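Side-chain contacts in superoxide reductase (Giardia intestinalis, PDB 4D7P), which probably reduces superoxide to hydrogen peroxide at a single non-haem iron: residues Glu17-Glu22 / His46-Ile51; Val96-Cys99 / Gly103-Glu106. All blocks are in the same frame, centred on the assembly; numbering follows the deposited sequence.

Contact 1: residues Glu17-Glu22 / His46-Ile51. With FE (Fe (III) ion), chain B.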
loop_
_atom_site.group_PDB
_atom_site.type_symbol
_atom_site.label_atom_id
_atom_site.label_comp_id
_atom_site.label_asym_id
_atom_site.label_seq_id
_atom_site.Cartn_x
_atom_site.Cartn_y
_atom_site.Cartn_z
ATOM N N GLU A 17 -17.748 18.586 8.584
ATOM C CA GLU A 17 -16.990 17.335 8.453
ATOM C C GLU A 17 -15.504 17.653 8.229
ATOM O O GLU A 17 -15.168 18.589 7.491
ATOM C CB GLU A 17 -17.557 16.486 7.304
ATOM C CG GLU A 17 -16.831 15.171 7.036
ATOM C CD GLU A 17 -17.389 14.426 5.825
ATOM O OE1 GLU A 17 -18.576 14.036 5.853
ATOM O OE2 GLU A 17 -16.639 14.232 4.841
ATOM N N LYS A 18 -14.615 16.891 8.869
ATOM C CA LYS A 18 -13.194 17.232 8.857
ATOM C C LYS A 18 -12.334 16.151 8.204
ATOM O O LYS A 18 -12.456 14.960 8.500
ATOM C CB LYS A 18 -12.696 17.508 10.281
ATOM C CG LYS A 18 -13.568 18.473 11.088
ATOM C CD LYS A 18 -13.600 19.887 10.498
ATOM C CE LYS A 18 -14.441 20.828 11.370
ATOM N NZ LYS A 18 -14.465 22.237 10.877
ATOM N N HIS A 19 -11.462 16.590 7.306
ATOM C CA HIS A 19 -10.579 15.696 6.570
ATOM C C HIS A 19 -9.106 15.951 6.960
ATOM O O HIS A 19 -8.242 15.110 6.730
ATOM C CB HIS A 19 -10.749 15.880 5.050
ATOM C CG HIS A 19 -12.034 15.347 4.476
ATOM N ND1 HIS A 19 -13.190 16.097 4.413
ATOM C CD2 HIS A 19 -12.319 14.176 3.853
ATOM C CE1 HIS A 19 -14.142 15.394 3.820
ATOM N NE2 HIS A 19 -13.637 14.228 3.458
ATOM N N VAL A 20 -8.813 17.111 7.541
ATOM C CA VAL A 20 -7.414 17.507 7.700
ATOM C C VAL A 20 -6.662 16.653 8.713
ATOM O O VAL A 20 -7.053 16.582 9.870
ATOM C CB VAL A 20 -7.306 18.968 8.102
ATOM C CG1 VAL A 20 -5.831 19.350 8.280
ATOM C CG2 VAL A 20 -7.981 19.833 7.050
ATOM N N PRO A 21 -5.571 16.000 8.278
ATOM C CA PRO A 21 -4.837 15.107 9.185
ATOM C C PRO A 21 -4.097 15.846 10.309
ATOM O O PRO A 21 -3.011 16.388 10.080
ATOM C CB PRO A 21 -3.847 14.392 8.249
ATOM C CG PRO A 21 -3.666 15.327 7.100
ATOM C CD PRO A 21 -4.994 16.014 6.920
ATOM N N GLU A 22 -4.685 15.868 11.506
ATOM C CA GLU A 22 -3.997 16.388 12.691
ATOM C C GLU A 22 -2.694 15.633 12.920
ATOM O O GLU A 22 -2.669 14.410 12.865
ATOM C CB GLU A 22 -4.879 16.273 13.941
ATOM C CG GLU A 22 -4.305 16.982 15.181
ATOM C CD GLU A 22 -4.991 16.574 16.494
ATOM O OE1 GLU A 22 -5.044 15.359 16.797
ATOM O OE2 GLU A 22 -5.455 17.470 17.237
ATOM N N HIS A 46 -17.906 5.740 1.950
ATOM C CA HIS A 46 -17.244 7.004 2.291
ATOM C C HIS A 46 -16.120 6.755 3.289
ATOM O O HIS A 46 -16.363 6.330 4.429
ATOM C CB HIS A 46 -18.237 8.022 2.866
ATOM C CG HIS A 46 -17.643 9.387 3.088
ATOM N ND1 HIS A 46 -18.197 10.309 3.950
ATOM C CD2 HIS A 46 -16.545 9.977 2.560
ATOM C CE1 HIS A 46 -17.473 11.416 3.934
ATOM N NE2 HIS A 46 -16.460 11.240 3.106
ATOM N N TYR A 47 -14.891 7.017 2.864
ATOM C CA TYR A 47 -13.739 6.632 3.665
ATOM C C TYR A 47 -12.511 7.478 3.361
ATOM O O TYR A 47 -12.367 8.003 2.259
ATOM C CB TYR A 47 -13.419 5.156 3.430
ATOM C CG TYR A 47 -13.217 4.777 1.958
ATOM C CD1 TYR A 47 -11.960 4.840 1.380
ATOM C CD2 TYR A 47 -14.280 4.346 1.166
ATOM C CE1 TYR A 47 -11.757 4.491 0.059
ATOM C CE2 TYR A 47 -14.083 3.987 -0.187
ATOM C CZ TYR A 47 -12.804 4.066 -0.721
ATOM O OH TYR A 47 -12.551 3.722 -2.039
ATOM N N ILE A 48 -11.644 7.630 4.353
ATOM C CA ILE A 48 -10.291 8.065 4.076
ATOM C C ILE A 48 -9.480 6.789 3.936
ATOM O O ILE A 48 -9.364 5.987 4.874
ATOM C CB ILE A 48 -9.727 8.991 5.163
ATOM C CG1 ILE A 48 -10.313 10.393 4.975
ATOM C CG2 ILE A 48 -8.200 9.053 5.088
ATOM C CD1 ILE A 48 -10.064 11.312 6.167
ATOM N N GLY A 49 -8.978 6.581 2.727
ATOM C CA GLY A 49 -8.350 5.331 2.364
ATOM C C GLY A 49 -6.883 5.299 2.709
ATOM O O GLY A 49 -6.343 4.235 3.047
ATOM N N THR A 50 -6.217 6.448 2.617
ATOM C CA THR A 50 -4.794 6.490 2.947
ATOM C C THR A 50 -4.436 7.722 3.739
ATOM O O THR A 50 -5.040 8.776 3.580
ATOM C CB THR A 50 -3.866 6.468 1.686
ATOM O OG1 THR A 50 -4.149 7.607 0.855
ATOM C CG2 THR A 50 -4.023 5.167 0.883
ATOM N N ILE A 51 -3.431 7.570 4.587
ATOM C CA ILE A 51 -2.830 8.683 5.286
ATOM C C ILE A 51 -1.351 8.541 4.997
ATOM O O ILE A 51 -0.734 7.541 5.385
ATOM C CB ILE A 51 -3.113 8.649 6.792
ATOM C CG1 ILE A 51 -4.605 8.868 7.077
ATOM C CG2 ILE A 51 -2.271 9.678 7.512
ATOM C CD1 ILE A 51 -4.983 8.562 8.518
HETATM FE FE FE B . -14.937 12.694 3.129
#
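His-19 and His-46 are joined through an iron ion rather than through a hydrogen bond. NE2 of His-19 lies 2.0 Å from the metal and NE2 of His-46 is 2.1 Å from it. At the iron they subtend about 170°, which sets NE2 of His-19 and NE2 of His-46 4.1 Å apart. His-40 and His-102 supply two more nitrogens and Cys-99 a sulfur, completing the five-ligand centre of this enzyme family.

Glu-17 approaches the sixth position. Its CG is anti to the backbone N (chi1 178°) and the chain runs on extended; the side chains of Glu-17 and His-46 advance from opposite directions, OE2 ending beside the His-46 bond to the metal. OE2 stops 2.9 Å from the iron, too far for an ordinary coordination bond, yet almost exactly opposite SG of Cys-99; the side chain is poorly ordered, so this distance is approximate. The same oxygen lies 3.1 Å from CE1 of His-46, at the ring's edge, with carboxylate and imidazole planes 39° apart.

Behind the ligand, CD1 of Ile-48 packs obliquely against the His-19 ring, 4.3 Å from its CD2, and also lies near that residue's carbonyl O. The imidazole of His-19 is stacked on Trp-105, while His-46 meets His-40 edge to face.

The two short nitrogen bonds and the long, poorly ordered carboxylate suggest a stable equatorial pair and an axial group that can come and go. This fits the family scheme, in which glutamate binds oxidised iron and withdraws on reduction, opening the position to superoxide.

Contact 2: residues Val96-Cys99 / Gly103-Glu106. With FE (Fe (III) ion), chain B.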
loop_
_atom_site.group_PDB
_atom_site.type_symbol
_atom_site.label_atom_id
_atom_site.label_comp_id
_atom_site.label_asym_id
_atom_site.label_seq_id
_atom_site.Cartn_x
_atom_site.Cartn_y
_atom_site.Cartn_z
ATOM N N VAL A 96 -0.840 13.820 4.394
ATOM C CA VAL A 96 -1.846 13.920 3.339
ATOM C C VAL A 96 -2.889 12.809 3.443
ATOM O O VAL A 96 -2.558 11.623 3.349
ATOM C CB VAL A 96 -1.211 13.875 1.930
ATOM C CG1 VAL A 96 -2.291 13.849 0.886
ATOM C CG2 VAL A 96 -0.310 15.095 1.708
ATOM N N ALA A 97 -4.143 13.198 3.657
ATOM C CA ALA A 97 -5.236 12.239 3.777
ATOM C C ALA A 97 -6.063 12.232 2.504
ATOM O O ALA A 97 -6.356 13.290 1.955
ATOM C CB ALA A 97 -6.112 12.571 4.983
ATOM N N TYR A 98 -6.430 11.040 2.038
ATOM C CA TYR A 98 -7.238 10.889 0.828
ATOM C C TYR A 98 -8.615 10.328 1.160
ATOM O O TYR A 98 -8.729 9.214 1.672
ATOM C CB TYR A 98 -6.546 9.966 -0.197
ATOM C CG TYR A 98 -7.521 9.353 -1.191
ATOM C CD1 TYR A 98 -8.130 10.139 -2.168
ATOM C CD2 TYR A 98 -7.850 7.996 -1.142
ATOM C CE1 TYR A 98 -9.044 9.600 -3.068
ATOM C CE2 TYR A 98 -8.761 7.445 -2.048
ATOM C CZ TYR A 98 -9.358 8.261 -3.006
ATOM O OH TYR A 98 -10.269 7.744 -3.912
ATOM N N CYS A 99 -9.652 11.097 0.859
ATOM C CA CYS A 99 -11.024 10.637 1.014
ATOM C C CYS A 99 -11.608 10.370 -0.362
ATOM O O CYS A 99 -11.435 11.177 -1.278
ATOM C CB CYS A 99 -11.864 11.667 1.757
ATOM S SG CYS A 99 -13.646 11.390 1.624
ATOM N N GLY A 103 -11.525 13.956 -1.922
ATOM C CA GLY A 103 -10.182 14.240 -2.394
ATOM C C GLY A 103 -9.138 14.330 -1.301
ATOM O O GLY A 103 -9.351 13.845 -0.183
ATOM N N CYS A 104 -8.005 14.955 -1.626
ATOM C CA CYS A 104 -6.845 14.992 -0.731
ATOM C C CYS A 104 -6.841 16.208 0.174
ATOM O O CYS A 104 -7.224 17.294 -0.241
ATOM C CB CYS A 104 -5.543 14.964 -1.541
ATOM S SG CYS A 104 -5.280 13.409 -2.458
ATOM N N TRP A 105 -6.406 16.023 1.416
ATOM C CA TRP A 105 -6.316 17.129 2.366
ATOM C C TRP A 105 -4.983 17.069 3.072
ATOM O O TRP A 105 -4.619 16.036 3.630
ATOM C CB TRP A 105 -7.462 17.069 3.366
ATOM C CG TRP A 105 -8.786 17.248 2.722
ATOM C CD1 TRP A 105 -9.477 16.321 1.988
ATOM C CD2 TRP A 105 -9.592 18.425 2.744
ATOM N NE1 TRP A 105 -10.667 16.857 1.551
ATOM C CE2 TRP A 105 -10.762 18.149 2.001
ATOM C CE3 TRP A 105 -9.443 19.690 3.324
ATOM C CZ2 TRP A 105 -11.775 19.095 1.815
ATOM C CZ3 TRP A 105 -10.449 20.629 3.139
ATOM C CH2 TRP A 105 -11.600 20.325 2.393
ATOM N N GLU A 106 -4.232 18.157 3.033
ATOM C CA GLU A 106 -2.906 18.106 3.608
ATOM C C GLU A 106 -2.741 19.014 4.817
ATOM O O GLU A 106 -3.586 19.851 5.122
ATOM C CB GLU A 106 -1.855 18.433 2.551
ATOM C CG GLU A 106 -1.981 19.789 1.921
ATOM C CD GLU A 106 -1.048 19.957 0.737
ATOM O OE1 GLU A 106 -0.515 18.938 0.245
ATOM O OE2 GLU A 106 -0.850 21.111 0.298
HETATM FE FE FE B . -14.937 12.694 3.129
#
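Strands 96-99 and 103-106 run antiparallel, their directions 157° apart, with Ala-97 and Trp-105, then Cys-99 and Gly-103, as hydrogen-bonded pairs. They form the end of a beta hairpin at the edge of the four-stranded sheet in the immunoglobulin-like fold. Its three-residue turn carries His-102, which with Cys-99 makes up the Cys-X-X-His iron-binding segment.

The ladder is uneven. Ala-97 N to Trp-105 O, at 2.9 Å, is nearly straight, and Trp-105 N returns a bond to Ala-97 O. Nearer the turn, Cys-99 N to Gly-103 O stays straight, whereas the return bond from Gly-103 N to Cys-99 O, 2.9 Å long, is bent, with an N-H...O angle of 136°. Gly-103 has a positive phi where the chain leaves the turn.

On one face, CG2 of Val-96 lies 3.8 Å from CB of Glu-106, the two side chains running side by side. CG1 of Val-96 rests against CB of Cys-104, whose SG sits 4.3 Å from CB of Tyr-98. The Tyr-98 hydroxyl is hydrogen-bonded to the backbone N of Glu-65 of the third subunit, so this face also serves the assembly.

On the other face, Ala-97 meets Pro-21 and Ile-48, while Trp-105 and Cys-99 border the iron site. The indole NE1 of Trp-105 is tied to His-102 O. Cys-99 turns SG anti to its own N (chi1 165°), placing that sulfur 2.4 Å from the iron.

Contacts 1 and 2 share the iron: contact 1 gives it two histidine nitrogens, contact 2 a cysteine sulfur. In contact 1 the metal bridges two segments without a hydrogen bond between them, whose metal-binding residues His-19 and His-46 lie in loops leading into strands; contact 2 is a regular strand pair held by four backbone hydrogen bonds. Both have buried and more exposed parts: His-19, Ile-48 and Cys-99 lie inside, whereas Cys-104, Trp-105 and Glu-106 are exposed on the edge strand. Neighbouring strands 48-57 and 90-99 tie the two together, Gly-49 N probably hydrogen-bonding to Tyr-98 O at 2.8 Å. At the metal, CD2 of His-19 packs 3.3 Å from CB of Cys-99.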